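Local coordinates for protein RNase NGR3 (Nicotiana glutinosa, PDB 1VD3) that probably cleaves RNA as an endoribonuclease of the RNase T2 family, and binds the nucleotide uridine 2'-phosphate in its active-site pocket, at residues A[37-42]-A[118-123]; A[67-72]-A[111-116]; A[132-135]-A[141-144]; A[162-165]-A[171-174]. One frame throughout, in Å; residues are numbered along the deposited sequence.

Contact 1 (A[37-42]-A[118-123]); sequences DEDFSI and DFRKKS
The backbones come nearest at Ile42 and Arg120, with 6.9 Å between their CA atoms, where the start of strand 41-48 passes the last turns of helix 109-123. Arg120 bridges this gap: its CG lies anti to the backbone N (chi1 -167°), and a bend at chi3 turns the guanidinium toward Asp39. At the bend, CD packs on Ile42 CG1 at 3.7 Å. Beyond it, Arg120 NH1 forms a salt bridge with Asp39 OD2 at 3.0 Å, but the acceptor is met from above the carboxylate plane, and the two flat groups stand 84° apart. The same NH1 makes a weak hydrogen bond to Phe40 O at 3.1 Å. A water also bridges the pair, donating to Asp39 OD2 at 2.7 Å and accepting from Arg120 NH2 at 3.1 Å. A leucine in place of Arg120 would probably leave the Asp39 carboxylate without its countercharge and Phe40 O without this donor. Ile42 directly precedes His43, a predicted active-site residue. One side chain thus supplies apolar packing and charge pairing, tying the loop that leads into strand 41-48 to helix 109-123, and the positive charge is likely to favour an ionised Asp39.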
loop_
_atom_site.group_PDB
_atom_site.type_symbol
_atom_site.label_atom_id
_atom_site.label_comp_id
_atom_site.label_asym_id
_atom_site.label_seq_id
_atom_site.Cartn_x
_atom_site.Cartn_y
_atom_site.Cartn_z
ATOM N N ASP A 37 13.433 -3.072 2.715
ATOM C CA ASP A 37 13.412 -4.502 2.441
ATOM C C ASP A 37 12.761 -4.737 1.086
ATOM O O ASP A 37 11.949 -3.928 0.633
ATOM C CB ASP A 37 12.583 -5.248 3.495
ATOM C CG ASP A 37 13.155 -5.131 4.889
ATOM O OD1 ASP A 37 14.355 -5.424 5.066
ATOM O OD2 ASP A 37 12.398 -4.756 5.811
ATOM N N GLU A 38 13.120 -5.842 0.444
ATOM C CA GLU A 38 12.527 -6.192 -0.835
ATOM C C GLU A 38 11.238 -6.916 -0.476
ATOM O O GLU A 38 11.174 -8.145 -0.474
ATOM C CB GLU A 38 13.450 -7.115 -1.639
ATOM C CG GLU A 38 12.804 -7.659 -2.911
ATOM C CD GLU A 38 13.792 -8.356 -3.831
ATOM O OE1 GLU A 38 14.671 -7.668 -4.388
ATOM O OE2 GLU A 38 13.691 -9.591 -3.997
ATOM N N ASP A 39 10.218 -6.133 -0.146
ATOM C CA ASP A 39 8.924 -6.672 0.242
ATOM C C ASP A 39 7.917 -5.552 0.014
ATOM O O ASP A 39 8.301 -4.384 -0.115
ATOM C CB ASP A 39 8.967 -7.070 1.726
ATOM C CG ASP A 39 7.702 -7.772 2.197
ATOM O OD1 ASP A 39 6.858 -8.157 1.359
ATOM O OD2 ASP A 39 7.560 -7.952 3.426
ATOM N N PHE A 40 6.638 -5.903 -0.058
ATOM C CA PHE A 40 5.618 -4.888 -0.256
ATOM C C PHE A 40 5.523 -4.048 1.003
ATOM O O PHE A 40 5.578 -4.572 2.115
ATOM C CB PHE A 40 4.262 -5.524 -0.563
ATOM C CG PHE A 40 4.178 -6.120 -1.935
ATOM C CD1 PHE A 40 4.696 -7.383 -2.194
ATOM C CD2 PHE A 40 3.624 -5.393 -2.986
ATOM C CE1 PHE A 40 4.667 -7.914 -3.480
ATOM C CE2 PHE A 40 3.591 -5.913 -4.272
ATOM C CZ PHE A 40 4.114 -7.176 -4.522
ATOM N N SER A 41 5.397 -2.741 0.812
ATOM C CA SER A 41 5.294 -1.802 1.915
ATOM C C SER A 41 3.912 -1.167 1.908
ATOM O O SER A 41 3.179 -1.257 0.928
ATOM C CB SER A 41 6.348 -0.710 1.769
ATOM O OG SER A 41 6.106 0.047 0.597
ATOM N N ILE A 42 3.566 -0.513 3.005
ATOM C CA ILE A 42 2.267 0.139 3.112
ATOM C C ILE A 42 2.303 1.540 2.513
ATOM O O ILE A 42 3.251 2.290 2.742
ATOM C CB ILE A 42 1.848 0.273 4.597
ATOM C CG1 ILE A 42 1.688 -1.117 5.219
ATOM C CG2 ILE A 42 0.557 1.092 4.712
ATOM C CD1 ILE A 42 1.732 -1.116 6.735
ATOM N N ASP A 118 -1.123 -4.733 10.653
ATOM C CA ASP A 118 -1.753 -6.051 10.717
ATOM C C ASP A 118 -2.222 -6.546 9.354
ATOM O O ASP A 118 -2.016 -7.708 9.003
ATOM C CB ASP A 118 -2.946 -6.047 11.675
ATOM C CG ASP A 118 -2.530 -5.991 13.135
ATOM O OD1 ASP A 118 -1.332 -6.194 13.425
ATOM O OD2 ASP A 118 -3.409 -5.757 13.992
ATOM N N PHE A 119 -2.866 -5.679 8.582
ATOM C CA PHE A 119 -3.341 -6.104 7.276
ATOM C C PHE A 119 -2.222 -6.342 6.276
ATOM O O PHE A 119 -2.376 -7.140 5.354
ATOM C CB PHE A 119 -4.375 -5.111 6.739
ATOM C CG PHE A 119 -5.707 -5.232 7.419
ATOM C CD1 PHE A 119 -6.149 -4.263 8.311
ATOM C CD2 PHE A 119 -6.497 -6.357 7.210
ATOM C CE1 PHE A 119 -7.355 -4.416 8.990
ATOM C CE2 PHE A 119 -7.707 -6.520 7.886
ATOM C CZ PHE A 119 -8.136 -5.546 8.779
ATOM N N ARG A 120 -1.093 -5.661 6.447
ATOM C CA ARG A 120 0.019 -5.891 5.535
ATOM C C ARG A 120 0.496 -7.325 5.794
ATOM O O ARG A 120 0.749 -8.097 4.864
ATOM C CB ARG A 120 1.177 -4.920 5.802
ATOM C CG ARG A 120 2.216 -4.917 4.677
ATOM C CD ARG A 120 3.548 -4.354 5.136
ATOM N NE ARG A 120 4.195 -5.260 6.080
ATOM C CZ ARG A 120 4.922 -6.318 5.731
ATOM N NH1 ARG A 120 5.116 -6.610 4.448
ATOM N NH2 ARG A 120 5.432 -7.104 6.667
ATOM N N LYS A 121 0.601 -7.681 7.069
ATOM C CA LYS A 121 1.054 -9.017 7.439
ATOM C C LYS A 121 0.054 -10.084 7.003
ATOM O O LYS A 121 0.436 -11.117 6.458
ATOM C CB LYS A 121 1.280 -9.097 8.953
ATOM C CG LYS A 121 2.370 -8.165 9.464
ATOM C CD LYS A 121 2.560 -8.294 10.973
ATOM C CE LYS A 121 3.721 -7.435 11.467
ATOM N NZ LYS A 121 3.507 -5.978 11.212
ATOM N N LYS A 122 -1.226 -9.830 7.241
ATOM C CA LYS A 122 -2.268 -10.778 6.867
ATOM C C LYS A 122 -2.318 -11.011 5.360
ATOM O O LYS A 122 -2.458 -12.152 4.912
ATOM C CB LYS A 122 -3.630 -10.283 7.352
ATOM C CG LYS A 122 -3.764 -10.212 8.863
ATOM C CD LYS A 122 -5.098 -9.604 9.267
ATOM C CE LYS A 122 -5.212 -9.469 10.777
ATOM N NZ LYS A 122 -6.482 -8.806 11.184
ATOM N N SER A 123 -2.199 -9.939 4.577
ATOM C CA SER A 123 -2.252 -10.069 3.124
ATOM C C SER A 123 -1.068 -10.879 2.606
ATOM O O SER A 123 -1.164 -11.515 1.563
ATOM C CB SER A 123 -2.307 -8.693 2.453
ATOM O OG SER A 123 -1.127 -7.953 2.679
HETATM O O HOH W 1 6.362 -9.669 5.122
#

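Contact 2 (A[67-72]-A[111-116]); sequences SEISDL and AYFQAA
Leu72 N donates to Ile69 O at 2.8 Å; this bond closes a turn, and Ile69 and Leu72, three residues apart, both direct CB at helix 109-123. The contact itself is made of side chains. Phe113 lies between two groups: Ile69 CD1 sits over the centre of one ring face, 4.3 Å above its plane, while Tyr112 CD2 occupies the opposite face, displaced toward the rim. Ile69 also brings CG2 to Phe113 CD1 at 4.1 Å. Its CG1 falls between the backbone N and the carbonyl carbon (chi1 57°), a crowded position that nevertheless carries CD1 over the ring. Leu72 meets Gln114 at about a right angle, both methyls touching one amide oxygen: CD2 stands 3.7 Å and CD1 3.9 Å from Gln114 OE1. The Gln114 chain bends at chi2 (70°), and its NE2 bonds to Asp118 OD1 one turn on. Trp94 and Trp98 of helix 91-102, which carries the predicted active-site residue Glu97, pack on Phe113, as do Met76 of helix 73-79 and Trp80 of a loop. The four touching side chains meet by van der Waals contact alone, hydrocarbon on a ring face at Phe113 and methyls on an amide oxygen at Gln114, which implies that the polar hold comes from Arg110, just before segment 111-116, through its salt bridge to Asp71 OD1 and hydrogen bond to Glu68 O.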
loop_
_atom_site.group_PDB
_atom_site.type_symbol
_atom_site.label_atom_id
_atom_site.label_comp_id
_atom_site.label_asym_id
_atom_site.label_seq_id
_atom_site.Cartn_x
_atom_site.Cartn_y
_atom_site.Cartn_z
ATOM N N SER A 67 4.256 9.906 20.086
ATOM C CA SER A 67 4.338 9.222 21.365
ATOM C C SER A 67 3.366 8.049 21.434
ATOM O O SER A 67 3.654 7.035 22.064
ATOM C CB SER A 67 4.054 10.196 22.516
ATOM O OG SER A 67 2.714 10.663 22.489
ATOM N N GLU A 68 2.220 8.183 20.774
ATOM C CA GLU A 68 1.213 7.127 20.788
ATOM C C GLU A 68 1.591 5.879 20.000
ATOM O O GLU A 68 1.016 4.810 20.209
ATOM C CB GLU A 68 -0.117 7.670 20.265
ATOM C CG GLU A 68 -0.771 8.674 21.191
ATOM C CD GLU A 68 -2.003 9.309 20.582
ATOM O OE1 GLU A 68 -2.867 8.567 20.073
ATOM O OE2 GLU A 68 -2.109 10.550 20.619
ATOM N N ILE A 69 2.550 6.011 19.088
ATOM C CA ILE A 69 2.980 4.877 18.277
ATOM C C ILE A 69 4.489 4.673 18.379
ATOM O O ILE A 69 5.091 3.996 17.550
ATOM C CB ILE A 69 2.599 5.082 16.793
ATOM C CG1 ILE A 69 3.217 6.381 16.270
ATOM C CG2 ILE A 69 1.081 5.119 16.643
ATOM C CD1 ILE A 69 3.020 6.597 14.775
ATOM N N SER A 70 5.078 5.249 19.423
ATOM C CA SER A 70 6.514 5.176 19.675
ATOM C C SER A 70 7.145 3.807 19.436
ATOM O O SER A 70 8.160 3.692 18.749
ATOM C CB SER A 70 6.803 5.602 21.117
ATOM O OG SER A 70 6.250 6.873 21.388
ATOM N N ASP A 71 6.544 2.778 20.018
ATOM C CA ASP A 71 7.052 1.415 19.904
ATOM C C ASP A 71 6.810 0.746 18.554
ATOM O O ASP A 71 7.320 -0.343 18.299
ATOM C CB ASP A 71 6.460 0.559 21.027
ATOM C CG ASP A 71 4.946 0.491 20.972
ATOM O OD1 ASP A 71 4.307 1.533 20.713
ATOM O OD2 ASP A 71 4.398 -0.604 21.200
ATOM N N LEU A 72 6.035 1.397 17.693
ATOM C CA LEU A 72 5.738 0.857 16.370
ATOM C C LEU A 72 6.606 1.514 15.292
ATOM O O LEU A 72 6.690 1.019 14.166
ATOM C CB LEU A 72 4.259 1.088 16.030
ATOM C CG LEU A 72 3.217 0.510 16.996
ATOM C CD1 LEU A 72 1.823 0.831 16.479
ATOM C CD2 LEU A 72 3.400 -0.996 17.129
ATOM N N ALA A 111 -4.657 2.618 16.732
ATOM C CA ALA A 111 -5.454 1.570 16.101
ATOM C C ALA A 111 -5.321 1.649 14.590
ATOM O O ALA A 111 -5.287 0.624 13.907
ATOM C CB ALA A 111 -6.924 1.709 16.503
ATOM N N TYR A 112 -5.251 2.875 14.078
ATOM C CA TYR A 112 -5.115 3.111 12.643
ATOM C C TYR A 112 -3.804 2.529 12.122
ATOM O O TYR A 112 -3.777 1.787 11.140
ATOM C CB TYR A 112 -5.149 4.619 12.350
ATOM C CG TYR A 112 -4.995 4.968 10.882
ATOM C CD1 TYR A 112 -6.041 4.760 9.977
ATOM C CD2 TYR A 112 -3.798 5.482 10.398
ATOM C CE1 TYR A 112 -5.889 5.056 8.622
ATOM C CE2 TYR A 112 -3.633 5.780 9.049
ATOM C CZ TYR A 112 -4.682 5.561 8.166
ATOM O OH TYR A 112 -4.507 5.835 6.834
ATOM N N PHE A 113 -2.701 2.876 12.770
ATOM C CA PHE A 113 -1.421 2.358 12.310
ATOM C C PHE A 113 -1.261 0.857 12.551
ATOM O O PHE A 113 -0.693 0.148 11.718
ATOM C CB PHE A 113 -0.280 3.158 12.941
ATOM C CG PHE A 113 -0.153 4.540 12.375
ATOM C CD1 PHE A 113 -0.784 5.621 12.979
ATOM C CD2 PHE A 113 0.547 4.751 11.189
ATOM C CE1 PHE A 113 -0.722 6.897 12.404
ATOM C CE2 PHE A 113 0.614 6.020 10.608
ATOM C CZ PHE A 113 -0.024 7.094 11.219
ATOM N N GLN A 114 -1.789 0.364 13.667
ATOM C CA GLN A 114 -1.691 -1.062 13.966
ATOM C C GLN A 114 -2.488 -1.849 12.924
ATOM O O GLN A 114 -2.061 -2.903 12.470
ATOM C CB GLN A 114 -2.243 -1.354 15.361
ATOM C CG GLN A 114 -2.040 -2.791 15.804
ATOM C CD GLN A 114 -0.584 -3.110 16.076
ATOM O OE1 GLN A 114 0.028 -2.539 16.979
ATOM N NE2 GLN A 114 -0.019 -4.023 15.294
ATOM N N ALA A 115 -3.645 -1.321 12.548
ATOM C CA ALA A 115 -4.485 -1.963 11.546
ATOM C C ALA A 115 -3.707 -2.119 10.242
ATOM O O ALA A 115 -3.682 -3.195 9.654
ATOM C CB ALA A 115 -5.746 -1.133 11.308
ATOM N N ALA A 116 -3.071 -1.038 9.796
ATOM C CA ALA A 116 -2.295 -1.070 8.562
ATOM C C ALA A 116 -1.212 -2.140 8.648
ATOM O O ALA A 116 -1.031 -2.941 7.724
ATOM C CB ALA A 116 -1.662 0.293 8.306
#

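Contact 3 (A[132-135]-A[141-144]); sequences AEIT and HYTL
Tyr142 reaches across to the chain just after a Schellman motif, in which Glu133, with positive phi, ends helix 125-131; Tyr142 itself shares with His141 a classic beta bulge opposite Ile203. From CB, the side chain sets out with CG anti to its carbonyl carbon (chi1 -57°), which sends the ring over Ile134. CG lies 4.0 Å from Ile134 CG2, and this methyl hangs almost on the ring normal, 3.7 Å from the Tyr142 centroid and only 6° off it, a CH-pi contact over the face. Along one flank, CD2 also meets Ile134 CG1, and CE2 comes within 3.7 Å of Ile134 CA. Along the other, CE1 and then CZ lie 3.2 Å from Thr135 O, the carbonyl oxygen sitting near the ring plane at its edge. The ring's opposite face carries His141 CD2, set toward the rim, so that both faces are occupied. Further out, Phe205 of strand 202-205 and Ile147 of helix 144-155 pack against both Ile134 and Tyr142. Thr143, right after the tyrosine, is the N-cap of that helix, and the contact thereby joins the end of one helix to the start of the next, away from the nucleotide-binding and predicted catalytic residues. At the tip, Tyr142 OH donates to Thr135 O at 2.6 Å, arriving in the carbonyl plane on a lone pair with a C=O...donor angle of 129°.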
loop_
_atom_site.group_PDB
_atom_site.type_symbol
_atom_site.label_atom_id
_atom_site.label_comp_id
_atom_site.label_asym_id
_atom_site.label_seq_id
_atom_site.Cartn_x
_atom_site.Cartn_y
_atom_site.Cartn_z
ATOM N N ALA A 132 3.113 -19.192 -5.730
ATOM C CA ALA A 132 2.689 -19.367 -7.116
ATOM C C ALA A 132 3.869 -19.237 -8.076
ATOM O O ALA A 132 3.683 -19.083 -9.282
ATOM C CB ALA A 132 1.612 -18.336 -7.469
ATOM N N GLU A 133 5.076 -19.298 -7.524
ATOM C CA GLU A 133 6.316 -19.199 -8.296
ATOM C C GLU A 133 6.558 -17.839 -8.940
ATOM O O GLU A 133 7.289 -17.729 -9.923
ATOM C CB GLU A 133 6.368 -20.283 -9.376
ATOM C CG GLU A 133 6.444 -21.700 -8.835
ATOM C CD GLU A 133 6.906 -22.691 -9.885
ATOM O OE1 GLU A 133 6.239 -22.803 -10.937
ATOM O OE2 GLU A 133 7.939 -23.356 -9.659
ATOM N N ILE A 134 5.945 -16.803 -8.382
ATOM C CA ILE A 134 6.115 -15.457 -8.905
ATOM C C ILE A 134 7.119 -14.739 -8.011
ATOM O O ILE A 134 6.808 -14.374 -6.878
ATOM C CB ILE A 134 4.772 -14.695 -8.913
ATOM C CG1 ILE A 134 3.768 -15.447 -9.789
ATOM C CG2 ILE A 134 4.977 -13.278 -9.425
ATOM C CD1 ILE A 134 2.385 -14.841 -9.803
ATOM N N THR A 135 8.330 -14.561 -8.526
ATOM C CA THR A 135 9.397 -13.911 -7.785
ATOM C C THR A 135 10.000 -12.761 -8.584
ATOM O O THR A 135 9.938 -12.741 -9.816
ATOM C CB THR A 135 10.507 -14.926 -7.433
ATOM O OG1 THR A 135 11.003 -15.527 -8.633
ATOM C CG2 THR A 135 9.956 -16.020 -6.526
ATOM N N HIS A 141 7.865 -10.543 -17.359
ATOM C CA HIS A 141 7.859 -11.999 -17.336
ATOM C C HIS A 141 6.578 -12.656 -16.829
ATOM O O HIS A 141 6.332 -13.830 -17.114
ATOM C CB HIS A 141 9.040 -12.471 -16.476
ATOM C CG HIS A 141 9.259 -13.953 -16.490
ATOM N ND1 HIS A 141 9.865 -14.606 -17.541
ATOM C CD2 HIS A 141 8.960 -14.907 -15.576
ATOM C CE1 HIS A 141 9.932 -15.899 -17.274
ATOM N NE2 HIS A 141 9.390 -16.107 -16.088
ATOM N N TYR A 142 5.756 -11.912 -16.093
ATOM C CA TYR A 142 4.540 -12.491 -15.532
ATOM C C TYR A 142 3.219 -11.980 -16.076
ATOM O O TYR A 142 3.048 -10.791 -16.321
ATOM C CB TYR A 142 4.520 -12.309 -14.011
ATOM C CG TYR A 142 5.715 -12.896 -13.300
ATOM C CD1 TYR A 142 6.770 -12.084 -12.884
ATOM C CD2 TYR A 142 5.798 -14.266 -13.059
ATOM C CE1 TYR A 142 7.884 -12.623 -12.242
ATOM C CE2 TYR A 142 6.904 -14.818 -12.420
ATOM C CZ TYR A 142 7.942 -13.992 -12.016
ATOM O OH TYR A 142 9.035 -14.539 -11.395
ATOM N N THR A 143 2.277 -12.898 -16.251
ATOM C CA THR A 143 0.959 -12.516 -16.723
ATOM C C THR A 143 0.296 -11.807 -15.551
ATOM O O THR A 143 0.553 -12.138 -14.393
ATOM C CB THR A 143 0.102 -13.742 -17.092
ATOM O OG1 THR A 143 -0.177 -14.503 -15.910
ATOM C CG2 THR A 143 0.831 -14.617 -18.101
ATOM N N LEU A 144 -0.542 -10.825 -15.846
ATOM C CA LEU A 144 -1.237 -10.105 -14.794
ATOM C C LEU A 144 -2.182 -11.062 -14.071
ATOM O O LEU A 144 -2.374 -10.971 -12.859
ATOM C CB LEU A 144 -2.029 -8.943 -15.397
ATOM C CG LEU A 144 -2.963 -8.192 -14.450
ATOM C CD1 LEU A 144 -2.156 -7.515 -13.347
ATOM C CD2 LEU A 144 -3.758 -7.164 -15.249
#

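Contact 4 (A[162-165]-A[171-174]); sequences ECNV and HQIY
Asn164 and Gln172 exchange two backbone hydrogen bonds, Gln172 N to Asn164 O at 2.9 Å with an N-H...O angle of 171°, and Asn164 N to Gln172 O at 3.2 Å. A third, from Tyr174 N to Glu162 O, measures 2.8 Å. Beside them the Tyr174 ring meets two side chains in different ways. The Asn164 amide stacks on it, the planes 24° apart, with OD1 3.6 Å from Tyr174 CD1; the Glu162 carboxylate stands at the ring edge, its plane turned by 88°, with OE2 3.8 Å from Tyr174 CD2. An alanine in place of Tyr174 would probably leave the Asn164 amide without the ring it stacks on and open a gap beside Glu162. These strands form the beta hairpin 160-165/171-181, antiparallel, with Asn164 and Gln172 a hydrogen-bonded pair and the flanking pairs, Cys163 with Ile173 and Val165 with His171, non-hydrogen-bonded. At that last pair Val165 CG2 lies 3.6 Å from His171 ND1, a nitrogen buried by the contact and lacking a polar partner. Farther out, Tyr177 OH and Gln175 NE2 hold Glu162 OE1, Asp23 binds Gln172 NE2, and the Cys163-Cys199 disulfide ties down the hairpin's edge. Tyr174 packs on Ser20 and Tyr21, the latter an AMP-binding residue in another crystal structure of this protein, and the Glu162 side chain stands about 5 Å from the bound uridine 2'-phosphate, nearest atom to nearest atom.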
loop_
_atom_site.group_PDB
_atom_site.type_symbol
_atom_site.label_atom_id
_atom_site.label_comp_id
_atom_site.label_asym_id
_atom_site.label_seq_id
_atom_site.Cartn_x
_atom_site.Cartn_y
_atom_site.Cartn_z
ATOM N N GLU A 162 -2.285 -1.777 -9.682
ATOM C CA GLU A 162 -1.956 -0.525 -10.337
ATOM C C GLU A 162 -0.544 -0.700 -10.866
ATOM O O GLU A 162 0.341 -1.145 -10.137
ATOM C CB GLU A 162 -1.980 0.636 -9.345
ATOM C CG GLU A 162 -1.679 1.974 -9.992
ATOM C CD GLU A 162 -1.623 3.097 -8.987
ATOM O OE1 GLU A 162 -2.016 2.869 -7.822
ATOM O OE2 GLU A 162 -1.196 4.206 -9.363
ATOM N N CYS A 163 -0.339 -0.363 -12.134
ATOM C CA CYS A 163 0.977 -0.493 -12.751
ATOM C C CYS A 163 1.507 0.850 -13.206
ATOM O O CYS A 163 0.738 1.756 -13.519
ATOM C CB CYS A 163 0.904 -1.414 -13.979
ATOM S SG CYS A 163 0.425 -3.122 -13.599
ATOM N N ASN A 164 2.829 0.980 -13.223
ATOM C CA ASN A 164 3.463 2.185 -13.731
ATOM C C ASN A 164 4.549 1.693 -14.686
ATOM O O ASN A 164 4.604 0.496 -14.991
ATOM C CB ASN A 164 4.025 3.079 -12.605
ATOM C CG ASN A 164 5.171 2.447 -11.845
ATOM O OD1 ASN A 164 5.892 3.140 -11.119
ATOM N ND2 ASN A 164 5.340 1.143 -11.984
ATOM N N VAL A 165 5.404 2.585 -15.170
ATOM C CA VAL A 165 6.433 2.175 -16.123
ATOM C C VAL A 165 7.848 2.563 -15.703
ATOM O O VAL A 165 8.079 3.678 -15.245
ATOM C CB VAL A 165 6.148 2.787 -17.510
ATOM C CG1 VAL A 165 7.187 2.316 -18.517
ATOM C CG2 VAL A 165 4.742 2.406 -17.964
ATOM N N HIS A 171 6.222 -2.286 -18.161
ATOM C CA HIS A 171 5.058 -2.037 -17.318
ATOM C C HIS A 171 5.298 -2.944 -16.113
ATOM O O HIS A 171 5.544 -4.138 -16.271
ATOM C CB HIS A 171 3.787 -2.428 -18.065
ATOM C CG HIS A 171 3.592 -1.667 -19.337
ATOM N ND1 HIS A 171 3.039 -0.404 -19.372
ATOM C CD2 HIS A 171 3.935 -1.963 -20.613
ATOM C CE1 HIS A 171 3.052 0.045 -20.614
ATOM N NE2 HIS A 171 3.590 -0.881 -21.387
ATOM N N GLN A 172 5.231 -2.376 -14.916
ATOM C CA GLN A 172 5.514 -3.130 -13.704
ATOM C C GLN A 172 4.435 -3.004 -12.641
ATOM O O GLN A 172 3.709 -2.009 -12.594
ATOM C CB GLN A 172 6.839 -2.633 -13.128
ATOM C CG GLN A 172 6.829 -1.129 -12.896
ATOM C CD GLN A 172 8.189 -0.545 -12.546
ATOM O OE1 GLN A 172 8.294 0.638 -12.217
ATOM N NE2 GLN A 172 9.232 -1.362 -12.620
ATOM N N ILE A 173 4.330 -4.021 -11.791
ATOM C CA ILE A 173 3.364 -3.977 -10.705
ATOM C C ILE A 173 3.850 -2.850 -9.793
ATOM O O ILE A 173 4.999 -2.852 -9.349
ATOM C CB ILE A 173 3.315 -5.318 -9.931
ATOM C CG1 ILE A 173 2.371 -5.187 -8.732
ATOM C CG2 ILE A 173 4.710 -5.714 -9.469
ATOM C CD1 ILE A 173 2.017 -6.506 -8.081
ATOM N N TYR A 174 2.983 -1.875 -9.536
ATOM C CA TYR A 174 3.351 -0.733 -8.707
ATOM C C TYR A 174 2.648 -0.754 -7.357
ATOM O O TYR A 174 3.302 -0.699 -6.315
ATOM C CB TYR A 174 3.038 0.565 -9.461
ATOM C CG TYR A 174 3.231 1.843 -8.664
ATOM C CD1 TYR A 174 4.445 2.130 -8.035
ATOM C CD2 TYR A 174 2.198 2.775 -8.557
ATOM C CE1 TYR A 174 4.620 3.318 -7.317
ATOM C CE2 TYR A 174 2.361 3.959 -7.848
ATOM C CZ TYR A 174 3.567 4.227 -7.230
ATOM O OH TYR A 174 3.713 5.400 -6.526
#

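In the fold
Contact 1 is the most central, its centre about 8 Å from that of the chain, and most of its touching residues are buried, while contacts 2, 3 and 4 lie farther out and are only partly so. Contacts 1 and 2 share helix 109-123 and touch where Ile42 CD1 meets Ala116 O at 3.5 Å. Contacts 1 and 4 reach the same sheet, touching at Phe40 CE2 and Ile173 CD1 (4.2 Å). Contacts 2 and 3 lie on opposite sides of the chain's centre, with about 33 Å between their centres. The chemistry follows position: an ion pair at the strand-helix junction, mostly apolar packing between loop and helix, a tyrosine bond across a loop, and backbone pairing in the hairpin.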